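Local coordinates for protein phosphoribosylamine--glycine ligase (Thermotoga maritima, PDB 1VKZ) that catalyses the ATP-dependent joining of glycine to 5-phospho-beta-D-ribosylamine, giving N(1)-(5-phospho-beta-D-ribosyl)glycinamide in de novo purine biosynthesis, at residues R102-A110 with V145-R153; V126-R134 with T166-I175. One frame throughout, in Å; residues are numbered along the deposited sequence.

Contact 1. Residues R102-A110 with V145-R153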
ATOM      1  N   ARG A 102       8.215  -8.242 -10.045  1.00 42.35           N
ATOM      2  CA  ARG A 102       9.011  -9.180  -9.209  1.00 44.88           C
ATOM      3  C   ARG A 102       9.714  -8.482  -8.052  1.00 44.67           C
ATOM      4  O   ARG A 102      10.099  -9.111  -7.066  1.00 47.92           O
ATOM      5  CB  ARG A 102      10.132  -9.824  -9.996  1.00 43.88           C
ATOM      6  CG  ARG A 102       9.767 -10.652 -11.112  1.00 46.08           C
ATOM      7  CD  ARG A 102      10.988 -11.367 -11.653  1.00 58.04           C
ATOM      8  NE  ARG A 102      11.318 -12.538 -10.829  1.00 63.07           N
ATOM      9  CZ  ARG A 102      12.490 -13.167 -10.814  1.00 62.69           C
ATOM     10  NH1 ARG A 102      13.499 -12.746 -11.570  1.00 62.66           N
ATOM     11  NH2 ARG A 102      12.650 -14.223 -10.020  1.00 59.34           N
ATOM     12  N   LEU A 103       9.939  -7.187  -8.192  1.00 44.93           N
ATOM     13  CA  LEU A 103      10.477  -6.408  -7.121  1.00 43.78           C
ATOM     14  C   LEU A 103       9.584  -6.510  -5.895  1.00 44.57           C
ATOM     15  O   LEU A 103      10.119  -6.522  -4.778  1.00 47.09           O
ATOM     16  CB  LEU A 103      10.618  -4.955  -7.544  1.00 43.14           C
ATOM     17  CG  LEU A 103      11.733  -4.615  -8.500  1.00 43.17           C
ATOM     18  CD1 LEU A 103      11.714  -3.118  -8.713  1.00 51.52           C
ATOM     19  CD2 LEU A 103      13.089  -5.022  -7.983  1.00 50.78           C
ATOM     20  N   GLU A 104       8.249  -6.549  -6.093  1.00 43.09           N
ATOM     21  CA  GLU A 104       7.311  -6.785  -4.997  1.00 43.94           C
ATOM     22  C   GLU A 104       7.019  -8.267  -4.856  1.00 44.23           C
ATOM     23  O   GLU A 104       6.903  -8.761  -3.750  1.00 46.49           O
ATOM     24  CB  GLU A 104       5.984  -6.008  -5.128  1.00 43.93           C
ATOM     25  CG  GLU A 104       5.070  -6.191  -3.883  1.00 45.14           C
ATOM     26  CD  GLU A 104       3.671  -5.507  -3.917  1.00 49.03           C
ATOM     27  OE1 GLU A 104       3.444  -4.416  -4.505  1.00 44.23           O
ATOM     28  OE2 GLU A 104       2.761  -6.075  -3.279  1.00 63.71           O
ATOM     29  N   GLY A 105       6.913  -8.975  -5.972  1.00 45.18           N
ATOM     30  CA  GLY A 105       6.422 -10.361  -5.986  1.00 44.25           C
ATOM     31  C   GLY A 105       7.352 -11.443  -5.451  1.00 40.00           C
ATOM     32  O   GLY A 105       6.890 -12.488  -5.012  1.00 41.26           O
ATOM     33  N   SER A 106       8.644 -11.198  -5.563  1.00 39.26           N
ATOM     34  CA  SER A 106       9.689 -12.061  -5.096  1.00 40.02           C
ATOM     35  C   SER A 106      10.622 -11.253  -4.207  1.00 40.92           C
ATOM     36  O   SER A 106      11.472 -10.502  -4.708  1.00 41.45           O
ATOM     37  CB  SER A 106      10.491 -12.600  -6.265  1.00 39.96           C
ATOM     38  OG  SER A 106      11.567 -13.413  -5.812  1.00 42.63           O
ATOM     39  N   LYS A 107      10.465 -11.415  -2.893  1.00 40.73           N
ATOM     40  CA  LYS A 107      11.312 -10.744  -1.955  1.00 41.03           C
ATOM     41  C   LYS A 107      12.772 -11.187  -2.092  1.00 39.48           C
ATOM     42  O   LYS A 107      13.662 -10.420  -1.808  1.00 38.44           O
ATOM     43  CB  LYS A 107      10.777 -10.941  -0.549  1.00 43.65           C
ATOM     44  CG  LYS A 107       9.583 -10.077  -0.250  1.00 45.31           C
ATOM     45  CD  LYS A 107       9.163 -10.141   1.230  1.00 47.48           C
ATOM     46  CE  LYS A 107       7.913  -9.279   1.513  1.00 50.32           C
ATOM     47  NZ  LYS A 107       8.291  -7.834   1.520  1.00 64.00           N
ATOM     48  N   VAL A 108      13.010 -12.409  -2.567  1.00 39.46           N
ATOM     49  CA  VAL A 108      14.358 -12.852  -2.865  1.00 40.56           C
ATOM     50  C   VAL A 108      14.947 -12.119  -4.056  1.00 42.45           C
ATOM     51  O   VAL A 108      16.086 -11.647  -3.989  1.00 40.75           O
ATOM     52  CB  VAL A 108      14.410 -14.322  -3.185  1.00 41.95           C
ATOM     53  CG1 VAL A 108      15.848 -14.737  -3.505  1.00 40.53           C
ATOM     54  CG2 VAL A 108      13.863 -15.127  -2.000  1.00 47.03           C
ATOM     55  N   TYR A 109      14.193 -12.051  -5.163  1.00 43.52           N
ATOM     56  CA  TYR A 109      14.655 -11.285  -6.297  1.00 41.48           C
ATOM     57  C   TYR A 109      14.978  -9.873  -5.869  1.00 40.64           C
ATOM     58  O   TYR A 109      15.985  -9.326  -6.291  1.00 40.46           O
ATOM     59  CB  TYR A 109      13.649 -11.281  -7.436  1.00 46.29           C
ATOM     60  CG  TYR A 109      14.013 -10.333  -8.576  1.00 44.76           C
ATOM     61  CD1 TYR A 109      14.879 -10.726  -9.582  1.00 57.98           C
ATOM     62  CD2 TYR A 109      13.501  -9.046  -8.629  1.00 44.15           C
ATOM     63  CE1 TYR A 109      15.203  -9.868 -10.632  1.00 55.15           C
ATOM     64  CE2 TYR A 109      13.825  -8.186  -9.657  1.00 51.99           C
ATOM     65  CZ  TYR A 109      14.672  -8.609 -10.649  1.00 52.67           C
ATOM     66  OH  TYR A 109      14.998  -7.765 -11.667  1.00 62.72           O
ATOM     67  N   ALA A 110      14.141  -9.274  -5.017  1.00 43.71           N
ATOM     68  CA  ALA A 110      14.311  -7.871  -4.676  1.00 43.46           C
ATOM     69  C   ALA A 110      15.639  -7.669  -4.010  1.00 42.44           C
ATOM     70  O   ALA A 110      16.350  -6.703  -4.307  1.00 40.94           O
ATOM     71  CB  ALA A 110      13.158  -7.383  -3.791  1.00 45.79           C
ATOM     72  N   VAL A 145      14.398 -11.842  11.511  1.00 41.98           N
ATOM     73  CA  VAL A 145      13.409 -11.467  10.532  1.00 44.31           C
ATOM     74  C   VAL A 145      13.436 -12.464   9.396  1.00 43.40           C
ATOM     75  O   VAL A 145      14.451 -12.642   8.737  1.00 45.02           O
ATOM     76  CB  VAL A 145      13.660 -10.076   9.968  1.00 46.20           C
ATOM     77  CG1 VAL A 145      12.460  -9.642   9.109  1.00 50.82           C
ATOM     78  CG2 VAL A 145      13.932  -9.105  11.081  1.00 42.15           C
ATOM     79  N   ILE A 146      12.316 -13.138   9.207  1.00 44.80           N
ATOM     80  CA  ILE A 146      12.132 -14.092   8.121  1.00 44.02           C
ATOM     81  C   ILE A 146      11.061 -13.518   7.236  1.00 42.25           C
ATOM     82  O   ILE A 146      10.059 -13.032   7.731  1.00 39.69           O
ATOM     83  CB  ILE A 146      11.655 -15.448   8.697  1.00 44.82           C
ATOM     84  CG1 ILE A 146      12.738 -16.078   9.588  1.00 51.06           C
ATOM     85  CG2 ILE A 146      11.231 -16.389   7.613  1.00 46.68           C
ATOM     86  CD1 ILE A 146      13.989 -16.582   8.846  1.00 51.72           C
ATOM     87  N   LYS A 147      11.280 -13.564   5.931  1.00 43.28           N
ATOM     88  CA  LYS A 147      10.352 -13.019   4.976  1.00 43.80           C
ATOM     89  C   LYS A 147      10.080 -14.016   3.878  1.00 41.58           C
ATOM     90  O   LYS A 147      10.995 -14.465   3.199  1.00 39.69           O
ATOM     91  CB  LYS A 147      10.923 -11.753   4.338  1.00 44.07           C
ATOM     92  CG  LYS A 147      11.531 -10.764   5.309  1.00 49.34           C
ATOM     93  CD  LYS A 147      11.650  -9.396   4.638  1.00 50.93           C
ATOM     94  CE  LYS A 147      13.062  -8.855   4.756  1.00 63.67           C
ATOM     95  NZ  LYS A 147      13.202  -7.440   4.254  1.00 64.22           N
ATOM     96  N   ALA A 148       8.808 -14.334   3.684  1.00 41.11           N
ATOM     97  CA  ALA A 148       8.380 -15.154   2.560  1.00 42.09           C
ATOM     98  C   ALA A 148       8.742 -14.550   1.213  1.00 39.55           C
ATOM     99  O   ALA A 148       8.497 -13.386   0.982  1.00 41.47           O
ATOM    100  CB  ALA A 148       6.891 -15.345   2.632  1.00 44.46           C
ATOM    101  N   ASP A 149       9.319 -15.337   0.321  1.00 40.79           N
ATOM    102  CA  ASP A 149       9.632 -14.829  -1.011  1.00 43.09           C
ATOM    103  C   ASP A 149       8.403 -14.235  -1.686  1.00 43.72           C
ATOM    104  O   ASP A 149       8.457 -13.120  -2.201  1.00 43.93           O
ATOM    105  CB  ASP A 149      10.211 -15.910  -1.939  1.00 44.16           C
ATOM    106  CG  ASP A 149      10.662 -15.330  -3.310  1.00 42.61           C
ATOM    107  OD1 ASP A 149      11.014 -14.140  -3.366  1.00 56.29           O
ATOM    108  OD2 ASP A 149      10.727 -15.972  -4.372  1.00 40.35           O
ATOM    109  N   GLY A 150       7.315 -14.994  -1.689  1.00 44.52           N
ATOM    110  CA  GLY A 150       6.128 -14.618  -2.421  1.00 45.74           C
ATOM    111  C   GLY A 150       5.184 -13.743  -1.647  1.00 47.66           C
ATOM    112  O   GLY A 150       5.400 -13.415  -0.478  1.00 48.10           O
ATOM    113  N   LEU A 151       4.132 -13.337  -2.339  1.00 50.12           N
ATOM    114  CA  LEU A 151       3.067 -12.542  -1.741  1.00 52.58           C
ATOM    115  C   LEU A 151       2.380 -13.382  -0.675  1.00 53.59           C
ATOM    116  O   LEU A 151       2.162 -14.594  -0.863  1.00 52.52           O
ATOM    117  CB  LEU A 151       2.061 -12.139  -2.809  1.00 55.08           C
ATOM    118  CG  LEU A 151       2.641 -11.453  -4.050  1.00 57.53           C
ATOM    119  CD1 LEU A 151       1.572 -11.395  -5.128  1.00 60.72           C
ATOM    120  CD2 LEU A 151       3.142 -10.066  -3.681  1.00 57.74           C
ATOM    121  N   ALA A 152       2.101 -12.757   0.464  1.00 54.51           N
ATOM    122  CA  ALA A 152       1.436 -13.441   1.585  1.00 56.07           C
ATOM    123  C   ALA A 152       0.255 -12.613   2.072  1.00 56.77           C
ATOM    124  O   ALA A 152      -0.250 -12.817   3.186  1.00 57.93           O
ATOM    125  CB  ALA A 152       2.435 -13.700   2.733  1.00 56.15           C
ATOM    126  N   ARG A 153      -0.206 -11.712   1.201  1.00 57.46           N
ATOM    127  CA  ARG A 153      -1.120 -10.651   1.583  1.00 57.41           C
ATOM    128  C   ARG A 153      -0.480  -9.917   2.753  1.00 57.54           C
ATOM    129  O   ARG A 153      -1.090  -9.777   3.809  1.00 58.66           O
ATOM    130  CB  ARG A 153      -2.490 -11.236   1.974  1.00 58.91           C
TER
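Asp149 reaches into the turn where helix 98-105 gives way to helix 107-116. Asp149 CB rests 3.7 Å from Val108 CG2. CG stands anti to the backbone N (chi1 -175°), which carries the carboxylate to the start of the second helix. Asp149 CG lies 3.5 Å from Val108 CG2 and meets Ser106 OG. OD1 takes two bonds there. Ser106 OG donates to the syn lone pair of Asp149 OD1 at 2.6 Å. Val108 N lies 2.8 Å from Asp149 OD1 and comes from above the carboxylate plane, 35° out of it. Asp149 OD2 stays near Ser106 OG at 3.1 Å. Asp149 follows strand 144-148 of the ATP-grasp domain, and 145-153 lies in a range predicted to bind ATP. Ser106 N-caps helix 107-116, and its OG accepts from Tyr109 N at 3.0 Å. Lys107 N donates to Asp149 O at 2.7 Å. Asp149 thus gives the helix start two more acceptors, OD1 and its own carbonyl O, and its negative charge would probably be favourable. Lys107 runs past the strand end, with CD 3.3 Å from Ala148 O. Its NZ goes on to a salt bridge with Glu285, a predicted magnesium ligand, while Lys147 NZ pairs with Asp189.

Contact 2. Residues V126-R134 with T166-I175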
ATOM      1  N   VAL A 126      19.416 -16.384   1.839  1.00 44.89           N
ATOM      2  CA  VAL A 126      18.238 -17.060   1.302  1.00 44.46           C
ATOM      3  C   VAL A 126      18.185 -18.514   1.752  1.00 45.61           C
ATOM      4  O   VAL A 126      19.112 -19.292   1.510  1.00 45.09           O
ATOM      5  CB  VAL A 126      18.220 -17.030  -0.238  1.00 44.49           C
ATOM      6  CG1 VAL A 126      16.965 -17.748  -0.780  1.00 41.53           C
ATOM      7  CG2 VAL A 126      18.291 -15.574  -0.742  1.00 45.93           C
ATOM      8  N   ALA A 127      17.092 -18.881   2.409  1.00 47.09           N
ATOM      9  CA  ALA A 127      16.856 -20.276   2.781  1.00 47.24           C
ATOM     10  C   ALA A 127      15.713 -20.845   1.937  1.00 47.34           C
ATOM     11  O   ALA A 127      14.557 -20.392   2.037  1.00 45.34           O
ATOM     12  CB  ALA A 127      16.550 -20.395   4.280  1.00 48.79           C
ATOM     13  N   GLU A 128      16.071 -21.813   1.095  1.00 47.97           N
ATOM     14  CA  GLU A 128      15.154 -22.485   0.202  1.00 50.41           C
ATOM     15  C   GLU A 128      14.541 -23.733   0.839  1.00 49.63           C
ATOM     16  O   GLU A 128      13.492 -24.190   0.389  1.00 48.67           O
ATOM     17  CB  GLU A 128      15.862 -22.840  -1.120  1.00 52.18           C
ATOM     18  CG  GLU A 128      15.524 -21.864  -2.244  1.00 57.52           C
ATOM     19  CD  GLU A 128      16.577 -21.760  -3.341  1.00 59.88           C
ATOM     20  OE1 GLU A 128      17.050 -22.822  -3.841  1.00 68.90           O
ATOM     21  OE2 GLU A 128      16.905 -20.597  -3.719  1.00 72.90           O
ATOM     22  N   THR A 129      15.201 -24.280   1.866  1.00 50.25           N
ATOM     23  CA  THR A 129      14.658 -25.386   2.669  1.00 49.61           C
ATOM     24  C   THR A 129      14.827 -25.083   4.165  1.00 49.61           C
ATOM     25  O   THR A 129      15.646 -24.234   4.538  1.00 48.61           O
ATOM     26  CB  THR A 129      15.340 -26.742   2.348  1.00 49.49           C
ATOM     27  OG1 THR A 129      16.587 -26.849   3.052  1.00 50.14           O
ATOM     28  CG2 THR A 129      15.703 -26.865   0.874  1.00 48.33           C
ATOM     29  N   PRO A 130      14.040 -25.758   5.011  1.00 50.30           N
ATOM     30  CA  PRO A 130      14.203 -25.700   6.464  1.00 50.63           C
ATOM     31  C   PRO A 130      15.605 -26.042   6.966  1.00 51.37           C
ATOM     32  O   PRO A 130      16.056 -25.487   7.972  1.00 51.44           O
ATOM     33  CB  PRO A 130      13.216 -26.754   6.961  1.00 50.82           C
ATOM     34  CG  PRO A 130      12.155 -26.730   5.955  1.00 51.80           C
ATOM     35  CD  PRO A 130      12.866 -26.572   4.641  1.00 51.53           C
ATOM     36  N   GLU A 131      16.267 -26.974   6.288  1.00 52.04           N
ATOM     37  CA  GLU A 131      17.667 -27.296   6.572  1.00 51.80           C
ATOM     38  C   GLU A 131      18.555 -26.045   6.438  1.00 50.64           C
ATOM     39  O   GLU A 131      19.369 -25.748   7.320  1.00 49.48           O
ATOM     40  CB  GLU A 131      18.142 -28.394   5.614  1.00 51.32           C
ATOM     41  CG  GLU A 131      19.522 -28.959   5.923  1.00 54.18           C
ATOM     42  CD  GLU A 131      20.228 -29.480   4.681  1.00 53.64           C
ATOM     43  OE1 GLU A 131      20.296 -28.722   3.680  1.00 56.64           O
ATOM     44  OE2 GLU A 131      20.724 -30.637   4.716  1.00 48.14           O
ATOM     45  N   GLU A 132      18.390 -25.321   5.336  1.00 49.14           N
ATOM     46  CA  GLU A 132      19.168 -24.115   5.089  1.00 50.01           C
ATOM     47  C   GLU A 132      18.830 -23.050   6.139  1.00 49.33           C
ATOM     48  O   GLU A 132      19.715 -22.315   6.592  1.00 50.51           O
ATOM     49  CB  GLU A 132      18.895 -23.583   3.677  1.00 49.68           C
ATOM     50  CG  GLU A 132      19.354 -24.507   2.561  1.00 50.81           C
ATOM     51  CD  GLU A 132      18.947 -24.023   1.178  1.00 53.78           C
ATOM     52  OE1 GLU A 132      18.367 -22.920   1.063  1.00 58.33           O
ATOM     53  OE2 GLU A 132      19.207 -24.753   0.195  1.00 61.45           O
ATOM     54  N   LEU A 133      17.550 -22.979   6.519  1.00 46.61           N
ATOM     55  CA  LEU A 133      17.095 -22.070   7.561  1.00 44.84           C
ATOM     56  C   LEU A 133      17.834 -22.317   8.882  1.00 46.19           C
ATOM     57  O   LEU A 133      18.211 -21.366   9.560  1.00 46.29           O
ATOM     58  CB  LEU A 133      15.586 -22.220   7.755  1.00 43.90           C
ATOM     59  CG  LEU A 133      14.908 -21.291   8.772  1.00 44.19           C
ATOM     60  CD1 LEU A 133      15.285 -19.844   8.562  1.00 43.71           C
ATOM     61  CD2 LEU A 133      13.407 -21.444   8.670  1.00 44.44           C
ATOM     62  N   ARG A 134      18.046 -23.589   9.235  1.00 46.90           N
ATOM     63  CA  ARG A 134      18.805 -23.958  10.448  1.00 48.29           C
ATOM     64  C   ARG A 134      20.270 -23.518  10.374  1.00 49.04           C
ATOM     65  O   ARG A 134      20.809 -22.966  11.336  1.00 49.06           O
ATOM     66  CB  ARG A 134      18.777 -25.473  10.691  1.00 47.99           C
ATOM     67  CG  ARG A 134      17.450 -26.048  11.177  1.00 50.99           C
ATOM     68  CD  ARG A 134      17.453 -27.596  11.306  1.00 49.93           C
ATOM     69  NE  ARG A 134      17.186 -28.272  10.024  1.00 51.15           N
ATOM     70  CZ  ARG A 134      17.587 -29.513   9.700  1.00 51.61           C
ATOM     71  NH1 ARG A 134      18.289 -30.267  10.550  1.00 51.21           N
ATOM     72  NH2 ARG A 134      17.283 -30.011   8.505  1.00 48.73           N
ATOM     73  N   THR A 166      11.658 -19.079  15.456  1.00 48.29           N
ATOM     74  CA  THR A 166      12.046 -18.697  14.113  1.00 47.70           C
ATOM     75  C   THR A 166      12.232 -19.913  13.202  1.00 47.12           C
ATOM     76  O   THR A 166      11.769 -19.924  12.043  1.00 48.28           O
ATOM     77  CB  THR A 166      13.347 -17.877  14.161  1.00 48.24           C
ATOM     78  OG1 THR A 166      13.179 -16.740  15.017  1.00 53.81           O
ATOM     79  CG2 THR A 166      13.655 -17.281  12.826  1.00 48.62           C
ATOM     80  N   ILE A 167      12.916 -20.929  13.709  1.00 44.13           N
ATOM     81  CA  ILE A 167      13.145 -22.116  12.920  1.00 43.71           C
ATOM     82  C   ILE A 167      11.816 -22.847  12.733  1.00 44.45           C
ATOM     83  O   ILE A 167      11.503 -23.277  11.635  1.00 44.25           O
ATOM     84  CB  ILE A 167      14.187 -23.004  13.612  1.00 44.40           C
ATOM     85  CG1 ILE A 167      15.555 -22.331  13.560  1.00 44.48           C
ATOM     86  CG2 ILE A 167      14.268 -24.380  12.951  1.00 44.34           C
ATOM     87  CD1 ILE A 167      16.539 -22.890  14.609  1.00 45.75           C
ATOM     88  N   GLU A 168      11.031 -22.964  13.806  1.00 46.10           N
ATOM     89  CA  GLU A 168       9.749 -23.685  13.764  1.00 46.23           C
ATOM     90  C   GLU A 168       8.760 -23.063  12.788  1.00 46.86           C
ATOM     91  O   GLU A 168       8.219 -23.762  11.938  1.00 48.32           O
ATOM     92  CB  GLU A 168       9.125 -23.773  15.163  1.00 45.90           C
ATOM     93  N   LYS A 169       8.539 -21.756  12.896  1.00 46.88           N
ATOM     94  CA  LYS A 169       7.592 -21.051  12.026  1.00 47.42           C
ATOM     95  C   LYS A 169       8.165 -20.812  10.634  1.00 45.74           C
ATOM     96  O   LYS A 169       7.459 -20.935   9.621  1.00 45.43           O
ATOM     97  CB  LYS A 169       7.174 -19.705  12.638  1.00 49.12           C
ATOM     98  CG  LYS A 169       6.245 -19.847  13.823  1.00 51.10           C
ATOM     99  CD  LYS A 169       5.868 -18.510  14.463  1.00 50.33           C
ATOM    100  CE  LYS A 169       5.219 -18.767  15.845  1.00 55.35           C
ATOM    101  NZ  LYS A 169       5.178 -17.566  16.729  1.00 56.33           N
ATOM    102  N   GLY A 170       9.440 -20.456  10.581  1.00 43.49           N
ATOM    103  CA  GLY A 170      10.085 -20.188   9.306  1.00 43.11           C
ATOM    104  C   GLY A 170      10.189 -21.419   8.429  1.00 43.59           C
ATOM    105  O   GLY A 170      10.132 -21.322   7.195  1.00 44.87           O
ATOM    106  N   SER A 171      10.382 -22.569   9.059  1.00 43.24           N
ATOM    107  CA  SER A 171      10.428 -23.835   8.351  1.00 44.33           C
ATOM    108  C   SER A 171       9.073 -24.129   7.723  1.00 44.37           C
ATOM    109  O   SER A 171       8.992 -24.546   6.576  1.00 42.96           O
ATOM    110  CB  SER A 171      10.761 -24.965   9.335  1.00 44.75           C
ATOM    111  OG  SER A 171      11.922 -24.663  10.079  1.00 47.00           O
ATOM    112  N   LYS A 172       8.028 -23.950   8.535  1.00 45.81           N
ATOM    113  CA  LYS A 172       6.635 -24.124   8.123  1.00 45.68           C
ATOM    114  C   LYS A 172       6.287 -23.144   7.060  1.00 44.72           C
ATOM    115  O   LYS A 172       5.521 -23.459   6.172  1.00 44.14           O
ATOM    116  CB  LYS A 172       5.657 -23.890   9.282  1.00 46.65           C
ATOM    117  CG  LYS A 172       5.519 -25.044  10.247  1.00 43.95           C
ATOM    118  CD  LYS A 172       4.553 -24.693  11.368  1.00 45.77           C
ATOM    119  CE  LYS A 172       4.562 -25.754  12.470  1.00 48.71           C
ATOM    120  NZ  LYS A 172       5.861 -25.765  13.214  1.00 49.03           N
ATOM    121  N   LEU A 173       6.836 -21.939   7.165  1.00 45.39           N
ATOM    122  CA  LEU A 173       6.640 -20.917   6.127  1.00 44.46           C
ATOM    123  C   LEU A 173       7.268 -21.320   4.787  1.00 44.86           C
ATOM    124  O   LEU A 173       6.729 -21.011   3.724  1.00 44.08           O
ATOM    125  CB  LEU A 173       7.202 -19.562   6.584  1.00 45.07           C
ATOM    126  CG  LEU A 173       7.003 -18.350   5.648  1.00 44.59           C
ATOM    127  CD1 LEU A 173       5.540 -18.120   5.339  1.00 51.77           C
ATOM    128  CD2 LEU A 173       7.573 -17.111   6.238  1.00 43.24           C
ATOM    129  N   ILE A 174       8.425 -21.975   4.846  1.00 45.85           N
ATOM    130  CA  ILE A 174       9.089 -22.479   3.641  1.00 46.92           C
ATOM    131  C   ILE A 174       8.234 -23.575   2.974  1.00 46.79           C
ATOM    132  O   ILE A 174       7.988 -23.536   1.775  1.00 44.89           O
ATOM    133  CB  ILE A 174      10.526 -23.034   3.969  1.00 46.57           C
ATOM    134  CG1 ILE A 174      11.484 -21.906   4.350  1.00 45.20           C
ATOM    135  CG2 ILE A 174      11.118 -23.791   2.765  1.00 46.46           C
ATOM    136  CD1 ILE A 174      12.643 -22.342   5.216  1.00 46.20           C
ATOM    137  N   ILE A 175       7.766 -24.523   3.781  1.00 47.58           N
ATOM    138  CA  ILE A 175       7.084 -25.723   3.288  1.00 47.86           C
ATOM    139  C   ILE A 175       5.584 -25.527   3.050  1.00 47.70           C
ATOM    140  O   ILE A 175       4.902 -26.462   2.665  1.00 49.64           O
ATOM    141  CB  ILE A 175       7.294 -26.850   4.266  1.00 46.38           C
ATOM    142  CG1 ILE A 175       8.783 -27.056   4.515  1.00 47.28           C
ATOM    143  CG2 ILE A 175       6.680 -28.159   3.737  1.00 52.96           C
ATOM    144  CD1 ILE A 175       9.050 -27.851   5.787  1.00 52.38           C
TER
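Leu133 is the main bump of helix 130-137, and it fits as a knob into a hole on helix 163-175. Ile167, Gly170, Ser171 and Ile174 form the hole. CG lies anti to the backbone N (chi1 -177°), and CD2 is the branch that enters. Leu133 CD2 sits 3.2 Å from Gly170 C and also meets Ile174 CD1. Gly170 makes the floor of the hollow. The short helix segments run roughly antiparallel, at 149°, with axes 9.2 Å apart.

Pro130, in the first turn of its helix, is a second bump. Pro130 CB faces Ser171 CB at 3.9 Å, and its CG presses on Ile175 CD1. Ile174 fills the hollow between the end of strand 124-127 and the helix start. Ile174 CG2 lies 3.4 Å from Glu128 O and also meets Pro130 CD. Ile174 CD1 goes off at about a right angle to CG2, meeting Thr129 O at 3.6 Å and Leu133. Replacing Ile174 with an alanine would remove CG2 and CD1, and would probably open a gap beside Pro130 and leave the Leu133 knob less closely held. At the far end Arg134 CG touches Ile167 CG2, the two side chains crossing at about a right angle.

The polar bonds near the interface do not run between the two segments. Thr129 OG1 caps its helix by accepting from Glu132 N, and Glu132 OE1 in turn accepts from Glu128 N. The two segments meet largely through aliphatic side chains, partly against backbone atoms, so shape and the burial of apolar surface probably hold them together.

From the N terminus, the chain passes through 102-110, then 126-134, 145-153 and 166-175. Contact 1 closes a loop from the first to the third of these, and contact 2 one from the second to the fourth. The two loops therefore cross. Both reach the antiparallel sheet of strands 124-127, 186-190, 144-148 and 157-160. Contact 1 fixes the turn between helices 98-105 and 107-116 to the end of strand 144-148. Contact 2 pairs two helices that pack against this sheet. The centres of the two contacts are about 15 Å apart, yet they touch: Ile146 CD1 meets Leu133 CD1 at 3.5 Å, and Val108 CG1 meets Val126 CG2 at 3.8 Å.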